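Sensor protein (Geobacter sulfurreducens, PDB 3H7M) probably senses extracellular ligands through this periplasmic-binding-protein-like domain and, as a membrane-bound histidine kinase, uses ATP to phosphorylate a protein histidine. Local coordinates at residues 19-24 and 166-171; 101-106 and 178-183. All coordinates share one frame; numbering follows the deposited sequence.

Contact 1 (19-24 and 166-171); sequences RDYPPY and MVPGMY
Pro23 sits over one face of the Tyr171 ring in a CH-pi contact: CG of Pro23 lies 3.7 Å from the centroid of the Tyr171 ring and 13° off its normal. CB, CG and CD of the proline span the ring from one side to the other. Tyr171 reaches this position with its CG beside the backbone N and opposite the carbonyl carbon (chi1 -82°), while its hydroxyl is held by the backbone O of Leu229. The peptide bond before Pro23 is cis, in a type VI turn running from Tyr21 to Tyr24 that turns the proline ring toward the helix.

Aliphatic contacts extend the patch. Val167 sends CG1 across the proline at about a right angle, 3.7 Å from CD of Pro23. On the Tyr24 side, the ring carbon CE2 meets CG of Pro168 at 3.5 Å, while Tyr21 reaches the same CG more loosely through its own CE2.

Polar contribution is slight, with no hydrogen bond joining the two segments. The carbonyl O of Pro22 receives a CA-H...O contact from Pro168, whose CA is 3.2 Å away. Pro168 fits the first turn of the helix, where a missing N-H costs no helical bond.

The turn leaves the end of short strand 20-21 and meets the start of helix 166-175. Tyr24 also packs on Tyr36 of helix 36-48, on Val96 of strand 87-103 and on the ring of Tyr193 in strand 181-198, while Trp228 touches Pro23. As in related two-lobed binding proteins, the pairing probably spans the boundary between the lobes.

Contact 2 (101-106 and 178-183); sequences FARRDS and LTNLVP
Arg104 lies against the turn 178-181 and the strand that follows. Its CB sits 3.9 Å from the carbonyl O of Asn180, the same oxygen that accepts the Arg104 backbone N-H at 2.8 Å. CG comes next, 3.5 Å from CG1 of Val182, and the chain runs extended to NE (chi2 -176°, chi3 -179°), which passes the same methyl. The guanidinium at CZ is modelled with CG1 of Val182 over one face, 3.5 Å from its plane near the centre, and the carbonyl O of Thr179 over the opposite face. At the tip, NH1 is 2.6 Å from O of Thr179, but the angle is poor for a hydrogen bond and the crowding leaves the exact placement doubtful.

The strands pair antiparallel through Ala102 and Val182, where N of each donates a hydrogen bond to O of the other, both 2.9 Å. Beyond them, CE1 of Phe101 meets CB of Pro183 at 3.6 Å. Arg103 and Asn180 run side by side, yet NH1 of Arg103 bonds to the backbone O of Leu154 and Cys159, and ND2 of Asn180 to that of Ala155. A water joins Asp105 and Asn180. The chemistry thus implies a join fixed by backbone hydrogen bonding, with the extended chain of Arg104 adding mainly apolar packing on Val182 at the exposed end.

In the fold
The two contacts lie about 17 Å apart, centre to centre, and meet through Phe101, whose ring packs on Gly169 and Met170 of helix 166-175. Their segments alternate along the chain: 19-24, 101-106, 166-171, 178-183. Helix 166-175 of contact 1 leads through the turn 178-181 into strand 181-198, which begins in contact 2 beside the end of strand 87-103. These two long antiparallel strands run through the middle of the mixed sheet and, as in two-lobed periplasmic binding proteins, probably form the hinge. Contact 2 pairs them at one end, probably within one lobe, and contact 1 would then bring a helix of that lobe against a turn of the other.

Contact 1 (19-24 and 166-171)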
loop_
_atom_site.group_PDB
_atom_site.type_symbol
_atom_site.label_atom_id
_atom_site.label_comp_id
_atom_site.label_asym_id
_atom_site.label_seq_id
_atom_site.Cartn_x
_atom_site.Cartn_y
_atom_site.Cartn_z
ATOM N N ARG A 19 -0.978 -8.566 -4.094
ATOM C CA ARG A 19 -0.013 -9.660 -4.146
ATOM C C ARG A 19 1.415 -9.139 -4.379
ATOM O O ARG A 19 2.390 -9.871 -4.167
ATOM C CB ARG A 19 -0.425 -10.663 -5.238
ATOM C CG ARG A 19 0.356 -10.585 -6.539
ATOM C CD ARG A 19 -0.335 -11.334 -7.704
ATOM N NE ARG A 19 -0.420 -12.788 -7.544
ATOM C CZ ARG A 19 0.615 -13.605 -7.327
ATOM N NH1 ARG A 19 1.860 -13.134 -7.229
ATOM N NH2 ARG A 19 0.403 -14.911 -7.224
ATOM N N ASP A 20 1.529 -7.862 -4.761
ATOM C CA ASP A 20 2.823 -7.222 -5.036
ATOM C C ASP A 20 3.047 -5.833 -4.416
ATOM O O ASP A 20 3.254 -4.856 -5.145
ATOM C CB ASP A 20 3.032 -7.091 -6.544
ATOM C CG ASP A 20 3.381 -8.401 -7.199
ATOM O OD1 ASP A 20 4.413 -8.992 -6.822
ATOM O OD2 ASP A 20 2.628 -8.842 -8.091
ATOM N N TYR A 21 3.032 -5.743 -3.089
ATOM C CA TYR A 21 3.237 -4.461 -2.430
ATOM C C TYR A 21 4.168 -4.608 -1.215
ATOM O O TYR A 21 3.792 -4.282 -0.092
ATOM C CB TYR A 21 1.879 -3.875 -1.986
ATOM C CG TYR A 21 1.809 -2.358 -2.009
ATOM C CD1 TYR A 21 1.759 -1.672 -3.223
ATOM C CD2 TYR A 21 1.840 -1.606 -0.821
ATOM C CE1 TYR A 21 1.747 -0.280 -3.271
ATOM C CE2 TYR A 21 1.837 -0.210 -0.855
ATOM C CZ TYR A 21 1.791 0.448 -2.092
ATOM O OH TYR A 21 1.802 1.825 -2.178
ATOM N N PRO A 22 5.395 -5.109 -1.423
ATOM C CA PRO A 22 6.328 -5.270 -0.309
ATOM C C PRO A 22 6.844 -3.937 0.171
ATOM O O PRO A 22 6.937 -2.987 -0.584
ATOM C CB PRO A 22 7.437 -6.126 -0.913
ATOM C CG PRO A 22 7.465 -5.644 -2.322
ATOM C CD PRO A 22 5.990 -5.639 -2.660
ATOM N N PRO A 23 7.200 -3.847 1.445
ATOM C CA PRO A 23 7.160 -4.885 2.470
ATOM C C PRO A 23 5.833 -4.980 3.219
ATOM O O PRO A 23 5.758 -5.688 4.220
ATOM C CB PRO A 23 8.273 -4.447 3.392
ATOM C CG PRO A 23 8.049 -2.985 3.430
ATOM C CD PRO A 23 7.866 -2.645 1.966
ATOM N N TYR A 24 4.798 -4.276 2.757
ATOM C CA TYR A 24 3.512 -4.311 3.442
ATOM C C TYR A 24 2.787 -5.618 3.264
ATOM O O TYR A 24 2.336 -6.217 4.241
ATOM C CB TYR A 24 2.620 -3.160 2.988
ATOM C CG TYR A 24 3.229 -1.813 3.309
ATOM C CD1 TYR A 24 3.597 -1.493 4.601
ATOM C CD2 TYR A 24 3.501 -0.890 2.305
ATOM C CE1 TYR A 24 4.232 -0.284 4.896
ATOM C CE2 TYR A 24 4.140 0.315 2.590
ATOM C CZ TYR A 24 4.499 0.609 3.881
ATOM O OH TYR A 24 5.114 1.815 4.157
ATOM N N MET A 166 7.560 5.523 -1.019
ATOM C CA MET A 166 8.943 5.472 -0.643
ATOM C C MET A 166 9.483 4.101 -0.207
ATOM O O MET A 166 10.397 3.534 -0.832
ATOM C CB MET A 166 9.160 6.477 0.475
ATOM C CG MET A 166 10.514 6.412 1.083
ATOM S SD MET A 166 11.662 7.334 0.093
ATOM C CE MET A 166 11.476 8.947 0.912
ATOM N N VAL A 167 8.930 3.573 0.874
ATOM C CA VAL A 167 9.434 2.328 1.406
ATOM C C VAL A 167 9.360 1.202 0.394
ATOM O O VAL A 167 10.346 0.525 0.122
ATOM C CB VAL A 167 8.735 2.011 2.732
ATOM C CG1 VAL A 167 9.081 0.601 3.208
ATOM C CG2 VAL A 167 9.195 3.051 3.761
ATOM N N PRO A 168 8.196 0.989 -0.180
ATOM C CA PRO A 168 8.137 -0.085 -1.171
ATOM C C PRO A 168 9.194 0.177 -2.269
ATOM O O PRO A 168 9.797 -0.750 -2.820
ATOM C CB PRO A 168 6.723 0.031 -1.703
ATOM C CG PRO A 168 5.944 0.457 -0.423
ATOM C CD PRO A 168 6.857 1.511 0.158
ATOM N N GLY A 169 9.409 1.454 -2.558
ATOM C CA GLY A 169 10.360 1.855 -3.570
ATOM C C GLY A 169 11.733 1.328 -3.250
ATOM O O GLY A 169 12.344 0.645 -4.062
ATOM N N MET A 170 12.216 1.653 -2.061
ATOM C CA MET A 170 13.512 1.176 -1.631
ATOM C C MET A 170 13.556 -0.347 -1.607
ATOM O O MET A 170 14.510 -0.941 -2.078
ATOM C CB MET A 170 13.832 1.742 -0.259
ATOM C CG MET A 170 13.787 3.273 -0.228
ATOM S SD MET A 170 14.590 4.004 -1.704
ATOM C CE MET A 170 16.315 3.924 -1.259
ATOM N N TYR A 171 12.524 -0.992 -1.077
ATOM C CA TYR A 171 12.545 -2.450 -1.044
ATOM C C TYR A 171 12.610 -3.018 -2.427
ATOM O O TYR A 171 13.288 -4.006 -2.672
ATOM C CB TYR A 171 11.322 -3.031 -0.340
ATOM C CG TYR A 171 11.475 -3.036 1.163
ATOM C CD1 TYR A 171 11.345 -1.863 1.905
ATOM C CD2 TYR A 171 11.782 -4.214 1.845
ATOM C CE1 TYR A 171 11.515 -1.861 3.300
ATOM C CE2 TYR A 171 11.953 -4.222 3.236
ATOM C CZ TYR A 171 11.816 -3.045 3.955
ATOM O OH TYR A 171 11.984 -3.056 5.320
#

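Contact 2 (101-106 and 178-183)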
loop_
_atom_site.group_PDB
_atom_site.type_symbol
_atom_site.label_atom_id
_atom_site.label_comp_id
_atom_site.label_asym_id
_atom_site.label_seq_id
_atom_site.Cartn_x
_atom_site.Cartn_y
_atom_site.Cartn_z
ATOM N N PHE A 101 11.244 9.250 -7.790
ATOM C CA PHE A 101 12.399 8.437 -8.129
ATOM C C PHE A 101 12.891 8.815 -9.534
ATOM O O PHE A 101 12.087 9.157 -10.418
ATOM C CB PHE A 101 11.986 6.954 -8.116
ATOM C CG PHE A 101 11.727 6.407 -6.737
ATOM C CD1 PHE A 101 12.776 5.901 -5.967
ATOM C CD2 PHE A 101 10.441 6.411 -6.199
ATOM C CE1 PHE A 101 12.551 5.410 -4.691
ATOM C CE2 PHE A 101 10.213 5.918 -4.919
ATOM C CZ PHE A 101 11.272 5.417 -4.166
ATOM N N ALA A 102 14.202 8.723 -9.732
ATOM C CA ALA A 102 14.825 9.028 -11.017
ATOM C C ALA A 102 16.134 8.260 -11.166
ATOM O O ALA A 102 16.705 7.817 -10.170
ATOM C CB ALA A 102 15.115 10.523 -11.106
ATOM N N ARG A 103 16.619 8.127 -12.404
ATOM C CA ARG A 103 17.904 7.476 -12.637
ATOM C C ARG A 103 18.908 8.495 -12.133
ATOM O O ARG A 103 18.636 9.692 -12.202
ATOM C CB ARG A 103 18.110 7.175 -14.117
ATOM C CG ARG A 103 17.091 6.192 -14.670
ATOM C CD ARG A 103 17.353 5.844 -16.130
ATOM N NE ARG A 103 17.309 7.036 -16.964
ATOM C CZ ARG A 103 16.196 7.593 -17.433
ATOM N NH1 ARG A 103 15.004 7.066 -17.166
ATOM N NH2 ARG A 103 16.285 8.692 -18.167
ATOM N N ARG A 104 20.031 8.021 -11.585
ATOM C CA ARG A 104 21.083 8.882 -11.026
ATOM C C ARG A 104 21.573 9.984 -11.942
ATOM O O ARG A 104 21.736 11.130 -11.525
ATOM C CB ARG A 104 22.294 8.056 -10.616
ATOM C CG ARG A 104 22.119 7.343 -9.326
ATOM C CD ARG A 104 23.375 6.606 -8.916
ATOM N NE ARG A 104 23.132 5.905 -7.663
ATOM C CZ ARG A 104 22.177 4.994 -7.505
ATOM N NH1 ARG A 104 21.390 4.681 -8.527
ATOM N NH2 ARG A 104 21.990 4.410 -6.326
ATOM N N ASP A 105 21.842 9.622 -13.185
ATOM C CA ASP A 105 22.311 10.591 -14.153
ATOM C C ASP A 105 21.277 11.718 -14.238
ATOM O O ASP A 105 21.576 12.869 -13.921
ATOM C CB ASP A 105 22.502 9.910 -15.516
ATOM C CG ASP A 105 21.490 8.794 -15.766
ATOM O OD1 ASP A 105 21.492 7.809 -14.991
ATOM O OD2 ASP A 105 20.697 8.895 -16.732
ATOM N N SER A 106 20.056 11.349 -14.622
ATOM C CA SER A 106 18.935 12.265 -14.783
ATOM C C SER A 106 18.890 13.509 -13.911
ATOM O O SER A 106 19.451 13.546 -12.811
ATOM C CB SER A 106 17.632 11.500 -14.635
ATOM O OG SER A 106 17.437 10.655 -15.755
ATOM N N LEU A 178 17.448 -2.505 -9.114
ATOM C CA LEU A 178 17.355 -1.320 -9.967
ATOM C C LEU A 178 18.321 -0.321 -9.378
ATOM O O LEU A 178 17.916 0.723 -8.860
ATOM C CB LEU A 178 15.957 -0.763 -9.898
ATOM C CG LEU A 178 14.943 -1.852 -10.204
ATOM C CD1 LEU A 178 13.555 -1.224 -10.210
ATOM C CD2 LEU A 178 15.262 -2.480 -11.553
ATOM N N THR A 179 19.607 -0.628 -9.484
ATOM C CA THR A 179 20.613 0.209 -8.851
ATOM C C THR A 179 20.977 1.532 -9.489
ATOM O O THR A 179 21.877 2.215 -9.003
ATOM C CB THR A 179 21.889 -0.608 -8.560
ATOM O OG1 THR A 179 22.495 -1.037 -9.792
ATOM C CG2 THR A 179 21.535 -1.829 -7.720
ATOM N N ASN A 180 20.288 1.908 -10.563
ATOM C CA ASN A 180 20.532 3.210 -11.170
ATOM C C ASN A 180 19.443 4.177 -10.659
ATOM O O ASN A 180 19.451 5.357 -11.009
ATOM C CB ASN A 180 20.499 3.121 -12.716
ATOM C CG ASN A 180 19.245 2.463 -13.234
ATOM O OD1 ASN A 180 18.697 1.583 -12.578
ATOM N ND2 ASN A 180 18.782 2.873 -14.421
ATOM N N LEU A 181 18.516 3.687 -9.826
ATOM C CA LEU A 181 17.436 4.552 -9.298
ATOM C C LEU A 181 17.745 5.154 -7.940
ATOM O O LEU A 181 18.331 4.505 -7.083
ATOM C CB LEU A 181 16.100 3.791 -9.179
ATOM C CG LEU A 181 15.585 3.092 -10.440
ATOM C CD1 LEU A 181 14.259 2.442 -10.211
ATOM C CD2 LEU A 181 15.492 4.113 -11.561
ATOM N N VAL A 182 17.353 6.408 -7.753
ATOM C CA VAL A 182 17.531 7.102 -6.474
ATOM C C VAL A 182 16.252 7.864 -6.229
ATOM O O VAL A 182 15.551 8.258 -7.167
ATOM C CB VAL A 182 18.657 8.168 -6.482
ATOM C CG1 VAL A 182 20.006 7.510 -6.552
ATOM C CG2 VAL A 182 18.458 9.125 -7.658
ATOM N N PRO A 183 15.905 8.047 -4.963
ATOM C CA PRO A 183 14.686 8.792 -4.636
ATOM C C PRO A 183 15.142 10.231 -4.549
ATOM O O PRO A 183 15.974 10.544 -3.700
ATOM C CB PRO A 183 14.307 8.246 -3.265
ATOM C CG PRO A 183 15.658 7.916 -2.637
ATOM C CD PRO A 183 16.432 7.311 -3.797
HETATM O O HOH W 1 20.785 5.191 -15.547
#